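Local coordinates for lantibiotic dehydratase (Microbispora corallina, PDB 5EHK), which probably dehydrates serine and threonine residues of the NAI-107 precursor peptide, using glutamate delivered by glutamyl-tRNA, as a class I lantibiotic dehydratase, at residues T164-T170 and H367-D373; E93-A98 and F143-A147. All blocks are in the same frame, centred on the assembly; numbering follows the deposited sequence.

Following the chain from its N terminus, the short helix carrying E93-A98 comes first; the chain then runs through two more helices before F143-A147 returns to pack against it, so interaction 2 closes a mostly helical loop as the chain enters strand 147-155. Interaction 1 opens only afterwards: T164-T170 leads into strand 167-172, and nearly two hundred residues later H367-D373 pairs with it. The two closures are therefore in series, neither nested nor crossed. In space they adjoin, with centres about 11 Å apart: L145 packs on T168, and L97 on V368. Together they set the short helix and its partner loop against one face of the strand pair.

Interaction 1 (T164-T170 and H367-D373); sequences TGHRTRT and HVDLRID
R167-T170 and H367-R371 run antiparallel, their axes 4.7 Å apart at closest approach and R167 and R169 facing R371 and D369 as hydrogen-bonded pairs. This is an antiparallel strand pair in the N-terminal region of the lantibiotic dehydratase; on its other edge H367-D373 bonds to V149 of strand 147-155. The face bearing T168, T170, V368 and L370 suits small and branched residues, because helix 318-339 packs on its threonines. There T168 CG2 meets V368 CG1 at 3.7 Å, while V368 CG2 lies 3.8 Å from T170 OG1. The other face is charged. R169 swings CG away from its own backbone N (chi1 161°), then bends at chi3, so that its guanidinium lies beside the D369 carboxylate. R169 NH2 donates to D369 OD2 in a salt bridge of 3.2 Å, lying in the guanidinium plane and using the anti lone pair of the oxygen. A water accepts from R169 NE at 2.6 Å and donates weakly to D369 OD2, and T541 O takes NH1, so three nitrogens of one arginine are engaged. Beyond the paired strands, the H166 ring and the D373 carboxylate accept backbone N-H groups across the contact. I372 CD1 sits over one face of the H166 imidazole, 4.2 Å from its centroid, a CH-pi contact. D373 OD2 accepts from the N of G165, the centre of an inverse gamma turn, at 3.0 Å. Nearly straight at 170°, the bond from D373 N to H166 ND1 is 2.9 Å long and lies close to the ring plane.

Interaction 2 (E93-A98 and F143-A147); sequences EAVELA and FGLFA
A94 is the small knob between two larger side chains: its CB rests 3.8 Å from L145 CB and, on the F146 side, lies over the phenyl face. A94 CB stands 3.9 Å from the F146 ring centroid, shifted toward the CZ rim, a CH-pi contact that a residue as short as alanine can make while the helix stays close to the loop. One turn later A98 CB meets the same ring differently, approaching F146 CE2 at the ring edge at 3.8 Å. The two alanine methyls thus take one face and one edge of the F146 ring, and Y132 and M136 of helix 119-138 also touch it. Farther round the helix, L145 fills the groove between E93 and L97. Its CD1 branch touches L97 CD2 at 3.7 Å, the two leucines crossing at about a right angle, and also lies against the aliphatic CG of E93. This is helix-to-loop packing in the N-terminal region of the dehydratase, joining helix 92-98 to the irregular chain that leads from helix 119-138 into strand 147-155. With CG anti to the backbone N (chi1 -169°) and the chain extended beyond it, E93 runs past L145 CD1, and its OE2 bonds to Y337 OH. The segments share no direct hydrogen bond, but a water bridges the backbones, accepting from L145 N at 2.7 Å and donating to A94 O at 3.1 Å, an oxygen that also accepts the N-H groups of A98 and L97.

Interaction 1 (T164-T170 and H367-D373)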
loop_
_atom_site.group_PDB
_atom_site.type_symbol
_atom_site.label_atom_id
_atom_site.label_comp_id
_atom_site.label_asym_id
_atom_site.label_seq_id
_atom_site.Cartn_x
_atom_site.Cartn_y
_atom_site.Cartn_z
ATOM N N THR A 164 -21.137 51.148 -11.827
ATOM C CA THR A 164 -21.503 50.568 -13.116
ATOM C C THR A 164 -20.412 50.762 -14.168
ATOM O O THR A 164 -20.514 50.239 -15.280
ATOM C CB THR A 164 -22.815 51.173 -13.654
ATOM O OG1 THR A 164 -23.499 50.196 -14.450
ATOM C CG2 THR A 164 -22.525 52.435 -14.495
ATOM N N GLY A 165 -19.372 51.514 -13.823
ATOM C CA GLY A 165 -18.300 51.794 -14.764
ATOM C C GLY A 165 -17.231 50.715 -14.904
ATOM O O GLY A 165 -16.049 50.986 -14.711
ATOM N N HIS A 166 -17.639 49.506 -15.273
ATOM C CA HIS A 166 -16.723 48.369 -15.380
ATOM C C HIS A 166 -15.797 48.499 -16.579
ATOM O O HIS A 166 -16.226 48.874 -17.674
ATOM C CB HIS A 166 -17.500 47.057 -15.474
ATOM C CG HIS A 166 -18.550 46.900 -14.421
ATOM N ND1 HIS A 166 -18.357 47.293 -13.114
ATOM C CD2 HIS A 166 -19.813 46.419 -14.488
ATOM C CE1 HIS A 166 -19.453 47.048 -12.418
ATOM N NE2 HIS A 166 -20.353 46.519 -13.229
ATOM N N ARG A 167 -14.523 48.189 -16.356
ATOM C CA ARG A 167 -13.498 48.264 -17.393
ATOM C C ARG A 167 -12.797 46.942 -17.663
ATOM O O ARG A 167 -12.517 46.159 -16.755
ATOM C CB ARG A 167 -12.446 49.283 -16.984
ATOM C CG ARG A 167 -12.916 50.703 -17.019
ATOM C CD ARG A 167 -13.385 51.075 -18.406
ATOM N NE ARG A 167 -12.957 52.440 -18.684
ATOM C CZ ARG A 167 -11.742 52.753 -19.129
ATOM N NH1 ARG A 167 -10.840 51.797 -19.338
ATOM N NH2 ARG A 167 -11.417 54.021 -19.348
ATOM N N THR A 168 -12.467 46.747 -18.930
ATOM C CA THR A 168 -11.876 45.523 -19.428
ATOM C C THR A 168 -10.381 45.724 -19.639
ATOM O O THR A 168 -9.943 46.833 -19.929
ATOM C CB THR A 168 -12.561 45.124 -20.748
ATOM O OG1 THR A 168 -13.760 44.407 -20.452
ATOM C CG2 THR A 168 -11.702 44.216 -21.544
ATOM N N ARG A 169 -9.581 44.690 -19.396
ATOM C CA ARG A 169 -8.226 44.652 -19.955
ATOM C C ARG A 169 -8.142 43.440 -20.871
ATOM O O ARG A 169 -8.509 42.342 -20.454
ATOM C CB ARG A 169 -7.161 44.478 -18.891
ATOM C CG ARG A 169 -5.877 43.983 -19.507
ATOM C CD ARG A 169 -4.734 44.080 -18.554
ATOM N NE ARG A 169 -4.873 43.022 -17.565
ATOM C CZ ARG A 169 -4.216 42.980 -16.415
ATOM N NH1 ARG A 169 -3.371 43.954 -16.087
ATOM N NH2 ARG A 169 -4.427 41.971 -15.585
ATOM N N THR A 170 -7.642 43.623 -22.091
ATOM C CA THR A 170 -7.587 42.546 -23.085
ATOM C C THR A 170 -6.160 42.248 -23.560
ATOM O O THR A 170 -5.406 43.149 -23.915
ATOM C CB THR A 170 -8.488 42.863 -24.289
ATOM O OG1 THR A 170 -9.803 43.141 -23.811
ATOM C CG2 THR A 170 -8.542 41.688 -25.279
ATOM N N HIS A 367 -7.610 36.865 -24.020
ATOM C CA HIS A 367 -7.865 36.655 -22.609
ATOM C C HIS A 367 -8.329 37.974 -22.003
ATOM O O HIS A 367 -7.670 39.010 -22.156
ATOM C CB HIS A 367 -6.628 36.107 -21.878
ATOM C CG HIS A 367 -6.844 35.921 -20.408
ATOM N ND1 HIS A 367 -7.467 34.808 -19.882
ATOM C CD2 HIS A 367 -6.541 36.719 -19.353
ATOM C CE1 HIS A 367 -7.531 34.927 -18.566
ATOM N NE2 HIS A 367 -6.975 36.077 -18.219
ATOM N N VAL A 368 -9.492 37.951 -21.365
ATOM C CA VAL A 368 -10.087 39.185 -20.855
ATOM C C VAL A 368 -10.237 39.141 -19.356
ATOM O O VAL A 368 -10.786 38.197 -18.817
ATOM C CB VAL A 368 -11.478 39.474 -21.490
ATOM C CG1 VAL A 368 -12.176 40.626 -20.768
ATOM C CG2 VAL A 368 -11.341 39.757 -22.990
ATOM N N ASP A 369 -9.725 40.160 -18.684
ATOM C CA ASP A 369 -9.994 40.327 -17.266
ATOM C C ASP A 369 -10.878 41.562 -17.103
ATOM O O ASP A 369 -10.705 42.565 -17.811
ATOM C CB ASP A 369 -8.706 40.526 -16.459
ATOM C CG ASP A 369 -7.665 39.417 -16.682
ATOM O OD1 ASP A 369 -8.040 38.271 -17.058
ATOM O OD2 ASP A 369 -6.459 39.714 -16.446
ATOM N N LEU A 370 -11.810 41.497 -16.159
ATOM C CA LEU A 370 -12.764 42.561 -15.968
ATOM C C LEU A 370 -12.521 43.260 -14.649
ATOM O O LEU A 370 -12.496 42.620 -13.604
ATOM C CB LEU A 370 -14.155 41.976 -15.937
ATOM C CG LEU A 370 -15.256 43.023 -15.940
ATOM C CD1 LEU A 370 -15.066 43.960 -17.126
ATOM C CD2 LEU A 370 -16.617 42.351 -15.955
ATOM N N ARG A 371 -12.341 44.576 -14.683
ATOM C CA ARG A 371 -12.281 45.325 -13.434
ATOM C C ARG A 371 -13.681 45.788 -13.061
ATOM O O ARG A 371 -14.337 46.496 -13.834
ATOM C CB ARG A 371 -11.328 46.513 -13.489
ATOM C CG ARG A 371 -11.236 47.226 -12.147
ATOM C CD ARG A 371 -10.211 48.325 -12.175
ATOM N NE ARG A 371 -10.538 49.294 -13.203
ATOM C CZ ARG A 371 -11.407 50.277 -13.013
ATOM N NH1 ARG A 371 -11.992 50.412 -11.827
ATOM N NH2 ARG A 371 -11.681 51.123 -13.998
ATOM N N ILE A 372 -14.150 45.330 -11.905
ATOM C CA ILE A 372 -15.468 45.681 -11.401
ATOM C C ILE A 372 -15.488 47.045 -10.707
ATOM O O ILE A 372 -14.636 47.326 -9.857
ATOM C CB ILE A 372 -15.961 44.612 -10.414
ATOM C CG1 ILE A 372 -16.238 43.299 -11.150
ATOM C CG2 ILE A 372 -17.199 45.092 -9.664
ATOM C CD1 ILE A 372 -17.179 43.402 -12.353
ATOM N N ASP A 373 -16.446 47.896 -11.082
ATOM C CA ASP A 373 -16.672 49.163 -10.375
ATOM C C ASP A 373 -17.457 48.894 -9.100
ATOM O O ASP A 373 -18.675 48.726 -9.121
ATOM C CB ASP A 373 -17.399 50.185 -11.270
ATOM C CG ASP A 373 -17.569 51.552 -10.594
ATOM O OD1 ASP A 373 -16.960 51.781 -9.526
ATOM O OD2 ASP A 373 -18.309 52.402 -11.140
HETATM O O HOH W 1 -5.783 41.000 -18.872
#

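Interaction 2 (E93-A98 and F143-A147)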
loop_
_atom_site.group_PDB
_atom_site.type_symbol
_atom_site.label_atom_id
_atom_site.label_comp_id
_atom_site.label_asym_id
_atom_site.label_seq_id
_atom_site.Cartn_x
_atom_site.Cartn_y
_atom_site.Cartn_z
ATOM N N GLU A 93 -22.295 40.374 -25.544
ATOM C CA GLU A 93 -20.859 40.603 -25.718
ATOM C C GLU A 93 -20.055 39.517 -25.005
ATOM O O GLU A 93 -19.037 39.034 -25.508
ATOM C CB GLU A 93 -20.456 41.981 -25.189
ATOM C CG GLU A 93 -19.039 42.388 -25.570
ATOM C CD GLU A 93 -18.647 43.775 -25.071
ATOM O OE1 GLU A 93 -19.537 44.619 -24.869
ATOM O OE2 GLU A 93 -17.441 44.026 -24.877
ATOM N N ALA A 94 -20.514 39.158 -23.815
ATOM C CA ALA A 94 -19.886 38.097 -23.049
ATOM C C ALA A 94 -19.966 36.769 -23.797
ATOM O O ALA A 94 -18.989 36.027 -23.845
ATOM C CB ALA A 94 -20.531 37.976 -21.659
ATOM N N VAL A 95 -21.119 36.476 -24.388
ATOM C CA VAL A 95 -21.305 35.206 -25.081
ATOM C C VAL A 95 -20.525 35.172 -26.404
ATOM O O VAL A 95 -20.067 34.118 -26.832
ATOM C CB VAL A 95 -22.809 34.826 -25.245
ATOM C CG1 VAL A 95 -22.966 33.560 -26.074
ATOM C CG2 VAL A 95 -23.447 34.610 -23.891
ATOM N N GLU A 96 -20.356 36.327 -27.036
ATOM C CA GLU A 96 -19.516 36.435 -28.237
ATOM C C GLU A 96 -18.046 36.112 -27.929
ATOM O O GLU A 96 -17.274 35.714 -28.808
ATOM C CB GLU A 96 -19.609 37.848 -28.837
ATOM C CG GLU A 96 -20.246 37.898 -30.224
ATOM C CD GLU A 96 -21.282 39.007 -30.363
ATOM O OE1 GLU A 96 -21.074 40.117 -29.815
ATOM O OE2 GLU A 96 -22.313 38.758 -31.023
ATOM N N LEU A 97 -17.682 36.277 -26.666
ATOM C CA LEU A 97 -16.322 36.080 -26.229
ATOM C C LEU A 97 -16.089 34.660 -25.707
ATOM O O LEU A 97 -15.092 34.036 -26.055
ATOM C CB LEU A 97 -16.017 37.092 -25.138
ATOM C CG LEU A 97 -14.587 37.171 -24.650
ATOM C CD1 LEU A 97 -13.677 37.483 -25.817
ATOM C CD2 LEU A 97 -14.502 38.248 -23.606
ATOM N N ALA A 98 -17.017 34.140 -24.908
ATOM C CA ALA A 98 -16.847 32.825 -24.281
ATOM C C ALA A 98 -17.180 31.676 -25.222
ATOM O O ALA A 98 -16.590 30.598 -25.142
ATOM C CB ALA A 98 -17.671 32.709 -22.987
ATOM N N PHE A 143 -14.090 35.472 -14.729
ATOM C CA PHE A 143 -14.027 34.812 -16.019
ATOM C C PHE A 143 -13.801 35.873 -17.119
ATOM O O PHE A 143 -12.811 36.601 -17.073
ATOM C CB PHE A 143 -15.258 33.922 -16.260
ATOM C CG PHE A 143 -15.110 33.000 -17.436
ATOM C CD1 PHE A 143 -13.845 32.746 -17.985
ATOM C CD2 PHE A 143 -16.215 32.413 -18.019
ATOM C CE1 PHE A 143 -13.687 31.917 -19.083
ATOM C CE2 PHE A 143 -16.066 31.568 -19.126
ATOM C CZ PHE A 143 -14.801 31.326 -19.653
ATOM N N GLY A 144 -14.677 35.955 -18.112
ATOM C CA GLY A 144 -14.432 36.877 -19.211
ATOM C C GLY A 144 -15.087 38.221 -18.965
ATOM O O GLY A 144 -14.526 39.081 -18.287
ATOM N N LEU A 145 -16.292 38.393 -19.497
ATOM C CA LEU A 145 -17.111 39.556 -19.168
ATOM C C LEU A 145 -18.223 39.201 -18.186
ATOM O O LEU A 145 -19.148 39.987 -17.973
ATOM C CB LEU A 145 -17.719 40.170 -20.423
ATOM C CG LEU A 145 -16.710 40.887 -21.304
ATOM C CD1 LEU A 145 -17.122 40.777 -22.761
ATOM C CD2 LEU A 145 -16.609 42.337 -20.846
ATOM N N PHE A 146 -18.125 38.022 -17.579
ATOM C CA PHE A 146 -19.130 37.585 -16.631
ATOM C C PHE A 146 -18.805 38.075 -15.233
ATOM O O PHE A 146 -19.700 38.388 -14.456
ATOM C CB PHE A 146 -19.227 36.063 -16.642
ATOM C CG PHE A 146 -19.720 35.510 -17.940
ATOM C CD1 PHE A 146 -21.075 35.312 -18.151
ATOM C CD2 PHE A 146 -18.833 35.199 -18.953
ATOM C CE1 PHE A 146 -21.538 34.809 -19.347
ATOM C CE2 PHE A 146 -19.287 34.697 -20.153
ATOM C CZ PHE A 146 -20.645 34.509 -20.354
ATOM N N ALA A 147 -17.521 38.151 -14.909
ATOM C CA ALA A 147 -17.128 38.513 -13.554
ATOM C C ALA A 147 -15.711 39.049 -13.511
ATOM O O ALA A 147 -14.937 38.850 -14.449
ATOM C CB ALA A 147 -17.269 37.321 -12.633
HETATM O O HOH W 2 -17.181 36.712 -21.373
#